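Local coordinates for prolyl oligopeptidase (Novosphingobium capsulatum, PDB 1YR2), which probably cleaves oligopeptides on the carboxyl side of proline, and more slowly of alanine, as a serine peptidase of family S9A, at residues 460-465 with 478-483; 595-600 with 650-655. One frame throughout, in Å; residues are numbered along the deposited sequence.

Interaction 1: residues 460-465 with 478-483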
loop_
_atom_site.group_PDB
_atom_site.type_symbol
_atom_site.label_atom_id
_atom_site.label_comp_id
_atom_site.label_asym_id
_atom_site.label_seq_id
_atom_site.Cartn_x
_atom_site.Cartn_y
_atom_site.Cartn_z
ATOM N N ARG A 460 6.126 17.485 -9.588
ATOM C CA ARG A 460 5.501 18.078 -8.427
ATOM C C ARG A 460 4.217 17.346 -8.076
ATOM O O ARG A 460 3.375 17.156 -8.963
ATOM C CB ARG A 460 5.151 19.516 -8.788
ATOM C CG ARG A 460 4.988 20.436 -7.624
ATOM C CD ARG A 460 4.826 21.927 -8.049
ATOM N NE ARG A 460 6.095 22.534 -8.459
ATOM C CZ ARG A 460 6.373 23.029 -9.673
ATOM N NH1 ARG A 460 5.479 23.005 -10.662
ATOM N NH2 ARG A 460 7.575 23.547 -9.906
ATOM N N VAL A 461 4.059 16.950 -6.806
ATOM C CA VAL A 461 2.775 16.439 -6.295
ATOM C C VAL A 461 2.114 17.614 -5.588
ATOM O O VAL A 461 2.715 18.189 -4.675
ATOM C CB VAL A 461 2.983 15.303 -5.273
ATOM C CG1 VAL A 461 1.686 14.848 -4.646
ATOM C CG2 VAL A 461 3.690 14.126 -5.926
ATOM N N GLU A 462 0.894 17.956 -5.975
ATOM C CA GLU A 462 0.153 19.032 -5.316
ATOM C C GLU A 462 -1.094 18.430 -4.697
ATOM O O GLU A 462 -1.483 17.351 -5.080
ATOM C CB GLU A 462 -0.262 20.064 -6.365
ATOM C CG GLU A 462 0.904 20.893 -6.861
ATOM C CD GLU A 462 0.498 21.954 -7.875
ATOM O OE1 GLU A 462 -0.055 23.002 -7.496
ATOM O OE2 GLU A 462 0.743 21.728 -9.071
ATOM N N GLN A 463 -1.695 19.082 -3.694
ATOM C CA GLN A 463 -2.957 18.632 -3.145
ATOM C C GLN A 463 -3.913 19.801 -3.061
ATOM O O GLN A 463 -3.501 20.903 -2.762
ATOM C CB GLN A 463 -2.778 18.002 -1.742
ATOM C CG GLN A 463 -4.091 17.507 -1.070
ATOM C CD GLN A 463 -3.857 16.851 0.280
ATOM O OE1 GLN A 463 -3.184 17.435 1.151
ATOM N NE2 GLN A 463 -4.358 15.616 0.444
ATOM N N VAL A 464 -5.160 19.564 -3.450
ATOM C CA VAL A 464 -6.206 20.556 -3.372
ATOM C C VAL A 464 -7.365 19.960 -2.612
ATOM O O VAL A 464 -7.426 18.761 -2.380
ATOM C CB VAL A 464 -6.659 21.057 -4.773
ATOM C CG1 VAL A 464 -5.449 21.680 -5.494
ATOM C CG2 VAL A 464 -7.280 19.934 -5.615
ATOM N N PHE A 465 -8.291 20.809 -2.227
ATOM C CA PHE A 465 -9.499 20.352 -1.568
ATOM C C PHE A 465 -10.657 21.010 -2.296
ATOM O O PHE A 465 -10.765 22.223 -2.274
ATOM C CB PHE A 465 -9.467 20.768 -0.085
ATOM C CG PHE A 465 -8.280 20.218 0.661
ATOM C CD1 PHE A 465 -7.077 20.907 0.685
ATOM C CD2 PHE A 465 -8.379 19.003 1.333
ATOM C CE1 PHE A 465 -5.958 20.375 1.366
ATOM C CE2 PHE A 465 -7.276 18.458 1.983
ATOM C CZ PHE A 465 -6.062 19.135 2.001
ATOM N N ILE A 478 -2.755 16.139 -7.439
ATOM C CA ILE A 478 -2.504 16.407 -8.860
ATOM C C ILE A 478 -1.003 16.347 -9.059
ATOM O O ILE A 478 -0.251 17.028 -8.339
ATOM C CB ILE A 478 -3.021 17.824 -9.183
ATOM C CG1 ILE A 478 -4.527 17.885 -9.000
ATOM C CG2 ILE A 478 -2.714 18.198 -10.659
ATOM C CD1 ILE A 478 -5.011 19.281 -8.860
ATOM N N VAL A 479 -0.554 15.554 -10.020
ATOM C CA VAL A 479 0.848 15.242 -10.150
ATOM C C VAL A 479 1.229 15.511 -11.575
ATOM O O VAL A 479 0.623 14.999 -12.493
ATOM C CB VAL A 479 1.116 13.748 -9.866
ATOM C CG1 VAL A 479 2.617 13.497 -9.837
ATOM C CG2 VAL A 479 0.512 13.351 -8.554
ATOM N N ARG A 480 2.224 16.348 -11.757
ATOM C CA ARG A 480 2.630 16.768 -13.107
ATOM C C ARG A 480 4.116 16.969 -13.176
ATOM O O ARG A 480 4.741 17.449 -12.224
ATOM C CB ARG A 480 1.998 18.098 -13.435
ATOM C CG ARG A 480 0.523 17.996 -13.757
ATOM C CD ARG A 480 -0.182 19.326 -13.912
ATOM N NE ARG A 480 -0.248 20.072 -12.654
ATOM C CZ ARG A 480 -0.977 21.166 -12.511
ATOM N NH1 ARG A 480 -1.671 21.635 -13.537
ATOM N NH2 ARG A 480 -0.995 21.819 -11.357
ATOM N N ARG A 481 4.684 16.617 -14.310
ATOM C CA ARG A 481 6.034 17.015 -14.612
ATOM C C ARG A 481 6.156 18.561 -14.709
ATOM O O ARG A 481 5.194 19.243 -15.005
ATOM C CB ARG A 481 6.459 16.320 -15.907
ATOM C CG ARG A 481 7.947 16.232 -16.124
ATOM C CD ARG A 481 8.235 15.334 -17.318
ATOM N NE ARG A 481 7.552 15.814 -18.521
ATOM C CZ ARG A 481 7.445 15.140 -19.648
ATOM N NH1 ARG A 481 7.897 13.902 -19.711
ATOM N NH2 ARG A 481 6.822 15.664 -20.698
ATOM N N LYS A 482 7.355 19.077 -14.434
ATOM C CA LYS A 482 7.586 20.514 -14.301
ATOM C C LYS A 482 7.620 21.285 -15.653
ATOM O O LYS A 482 7.765 22.517 -15.670
ATOM C CB LYS A 482 8.868 20.798 -13.482
ATOM C CG LYS A 482 8.692 20.553 -12.015
ATOM C CD LYS A 482 9.902 20.955 -11.181
ATOM C CE LYS A 482 9.607 20.713 -9.690
ATOM N NZ LYS A 482 10.854 20.900 -8.930
ATOM N N ASP A 483 7.488 20.577 -16.773
ATOM C CA ASP A 483 7.153 21.238 -18.027
ATOM C C ASP A 483 5.660 21.602 -18.171
ATOM O O ASP A 483 5.294 22.331 -19.064
ATOM C CB ASP A 483 7.648 20.453 -19.255
ATOM C CG ASP A 483 7.054 19.086 -19.385
ATOM O OD1 ASP A 483 6.651 18.449 -18.382
ATOM O OD2 ASP A 483 6.959 18.557 -20.507
HETATM O O HOH W 1 5.037 22.897 -13.802
HETATM O O HOH W 2 0.847 19.030 -10.185
#
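E462 and R480 meet across the strand pair in a salt bridge, R480 NH2 lying 2.9 Å from E462 OE2. The oxygen sits at the edge of the guanidinium, near its plane, but is itself approached from above the carboxylate plane, the two planes being only 24° apart. Water 2 accepts from R480 NE at 2.9 Å and is placed to donate to E462 OE2 and, weakly, to I478 O, so it probably relays a second guanidinium nitrogen to the same carboxylate oxygen. CG2 of I478 lies against a guanidinium face, 3.5 Å above its plane and offset toward its rim. With chi3 at -67° the R480 chain bends, turning its end toward E462 on the partner strand.

Removing the carboxylate with an alanine here would probably leave R480 NH2 without its acidic mate, water 2 without one of its acceptors, and the guanidinium freer to turn.

Beneath these side chains the antiparallel backbones pair R460 with R480 and E462 with I478 by two hydrogen bonds each. V461 faces V479 as the intervening non-hydrogen-bonded pair, side by side on the other face, CG2 of V461 4.1 Å from CG1 of V479. V464 CG2 rests on I478 CD1, and W557 of helix 544-560 packs on both.

At the hairpin's open end, R460 crosses K482 at about a right angle, its NH2 3.5 Å from K482 CE. Their aliphatic stems pack although the like-charged R460 NH2 and K482 NZ are only 4.3 Å apart; K482 NZ donates a hydrogen bond to A457 O, and water 1 weakly holds R460 NH1. Backbone pairing thus joins the first two strands of the hydrolase sheet, with a water-assisted ion pair on a partly exposed face, where solvent would probably moderate its strength.

Interaction 2: residues 595-600 with 650-655; sequences ASPAVG and ILVTTA
S596 reaches across to L651 with its side chain: OG donates to L651 O at 2.6 Å, in the carbonyl plane. In the parallel ladder this carbonyl would be expected to receive the N-H of the next residue, but that residue is P597, which has none. The serine hydroxyl therefore fills the missing rung, and its torsion explains how, since chi1 of -167° swings OG away from its own N and over to the neighbouring strand. The regular rungs continue on both sides, from L651 N to A595 O and from V599 N to T653 O at 2.9 Å.

The proline ring adds apolar packing instead: its CD lies 4.0 Å from I650 CG2, the two side chains crossing at about a right angle, and its CG faces V652 CG2. T653, with chi1 of 62°, holds OG1 between its backbone N and carbonyl carbon, 3.3 Å from the small CB of A598. Water 3 links this hydroxyl to S596 OG. V599 adopts left-handed backbone angles where the strand ends, and its CG1 comes 3.9 Å from T654 OG1.

V599 also touches S575, of a probable nucleophile elbow, and D658. Helix 699-717 covers S596, L651 and T653, while helices 576-587 and 664-675 pack on the face bearing A595, P597, I650 and V652; strands 569-574 and 683-687 flank the pair.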
loop_
_atom_site.group_PDB
_atom_site.type_symbol
_atom_site.label_atom_id
_atom_site.label_comp_id
_atom_site.label_asym_id
_atom_site.label_seq_id
_atom_site.Cartn_x
_atom_site.Cartn_y
_atom_site.Cartn_z
ATOM N N ALA A 595 -12.609 6.237 -20.813
ATOM C CA ALA A 595 -12.692 5.558 -19.530
ATOM C C ALA A 595 -12.193 4.127 -19.635
ATOM O O ALA A 595 -12.382 3.474 -20.673
ATOM C CB ALA A 595 -14.129 5.519 -19.039
ATOM N N SER A 596 -11.563 3.627 -18.560
ATOM C CA SER A 596 -11.126 2.235 -18.526
ATOM C C SER A 596 -11.447 1.644 -17.150
ATOM O O SER A 596 -10.686 1.838 -16.180
ATOM C CB SER A 596 -9.634 2.115 -18.837
ATOM O OG SER A 596 -9.302 0.749 -19.085
ATOM N N PRO A 597 -12.578 0.930 -17.048
ATOM C CA PRO A 597 -12.882 0.163 -15.832
ATOM C C PRO A 597 -12.214 -1.189 -15.858
ATOM O O PRO A 597 -12.528 -1.915 -16.759
ATOM C CB PRO A 597 -14.394 -0.004 -15.897
ATOM C CG PRO A 597 -14.724 0.052 -17.343
ATOM C CD PRO A 597 -13.653 0.829 -18.044
ATOM N N ALA A 598 -11.367 -1.514 -14.883
ATOM C CA ALA A 598 -10.811 -2.845 -14.712
ATOM C C ALA A 598 -11.626 -3.667 -13.735
ATOM O O ALA A 598 -12.005 -3.187 -12.682
ATOM C CB ALA A 598 -9.382 -2.746 -14.230
ATOM N N VAL A 599 -11.940 -4.905 -14.111
ATOM C CA VAL A 599 -12.576 -5.884 -13.242
ATOM C C VAL A 599 -13.711 -5.317 -12.411
ATOM O O VAL A 599 -13.785 -5.524 -11.167
ATOM C CB VAL A 599 -11.518 -6.678 -12.377
ATOM C CG1 VAL A 599 -10.552 -7.469 -13.340
ATOM C CG2 VAL A 599 -10.693 -5.784 -11.504
ATOM N N GLY A 600 -14.597 -4.585 -13.084
ATOM C CA GLY A 600 -15.570 -3.744 -12.382
ATOM C C GLY A 600 -16.772 -4.585 -11.956
ATOM O O GLY A 600 -17.117 -5.585 -12.622
ATOM N N ILE A 650 -14.317 3.651 -24.341
ATOM C CA ILE A 650 -14.270 2.833 -23.159
ATOM C C ILE A 650 -13.521 1.562 -23.452
ATOM O O ILE A 650 -13.794 0.911 -24.471
ATOM C CB ILE A 650 -15.699 2.461 -22.666
ATOM C CG1 ILE A 650 -16.514 3.699 -22.308
ATOM C CG2 ILE A 650 -15.630 1.515 -21.468
ATOM C CD1 ILE A 650 -17.988 3.427 -22.025
ATOM N N LEU A 651 -12.542 1.242 -22.606
ATOM C CA LEU A 651 -11.791 -0.005 -22.720
ATOM C C LEU A 651 -11.962 -0.701 -21.384
ATOM O O LEU A 651 -11.294 -0.370 -20.373
ATOM C CB LEU A 651 -10.315 0.264 -23.026
ATOM C CG LEU A 651 -9.380 -0.925 -23.234
ATOM C CD1 LEU A 651 -9.876 -1.755 -24.386
ATOM C CD2 LEU A 651 -7.957 -0.425 -23.433
ATOM N N VAL A 652 -12.879 -1.655 -21.383
ATOM C CA VAL A 652 -13.103 -2.547 -20.264
ATOM C C VAL A 652 -11.957 -3.585 -20.196
ATOM O O VAL A 652 -11.539 -4.134 -21.223
ATOM C CB VAL A 652 -14.448 -3.245 -20.425
ATOM C CG1 VAL A 652 -14.743 -4.171 -19.253
ATOM C CG2 VAL A 652 -15.560 -2.203 -20.728
ATOM N N THR A 653 -11.404 -3.843 -19.024
ATOM C CA THR A 653 -10.338 -4.880 -18.934
ATOM C C THR A 653 -10.644 -5.896 -17.879
ATOM O O THR A 653 -11.162 -5.561 -16.793
ATOM C CB THR A 653 -8.947 -4.273 -18.641
ATOM O OG1 THR A 653 -9.009 -3.614 -17.379
ATOM C CG2 THR A 653 -8.555 -3.186 -19.635
ATOM N N THR A 654 -10.339 -7.152 -18.182
ATOM C CA THR A 654 -10.492 -8.242 -17.207
ATOM C C THR A 654 -9.787 -9.460 -17.781
ATOM O O THR A 654 -9.550 -9.499 -18.978
ATOM C CB THR A 654 -11.998 -8.589 -16.942
ATOM O OG1 THR A 654 -12.118 -9.757 -16.126
ATOM C CG2 THR A 654 -12.718 -9.010 -18.243
ATOM N N ALA A 655 -9.432 -10.424 -16.934
ATOM C CA ALA A 655 -9.031 -11.746 -17.420
ATOM C C ALA A 655 -10.304 -12.537 -17.671
ATOM O O ALA A 655 -11.398 -12.094 -17.278
ATOM C CB ALA A 655 -8.150 -12.470 -16.409
HETATM O O HOH W 3 -8.127 -0.885 -17.111
#

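In the fold
Both contacts belong to one eight-stranded mixed sheet of the alpha/beta-hydrolase domain, but hold different strands of it, their centres 26 Å apart and their nearest atoms about 18 Å. Interaction 1 lies at an edge of the sheet, where a short-range antiparallel hairpin is partly exposed and can carry charged groups and bound water. Interaction 2 is buried among parallel strands, joined by a much longer connection that includes helices; its side chains are small or apolar, and its polar groups are hydroxyls turned to backbone or water. Of the two, only interaction 2 comes close to the probable nucleophile elbow.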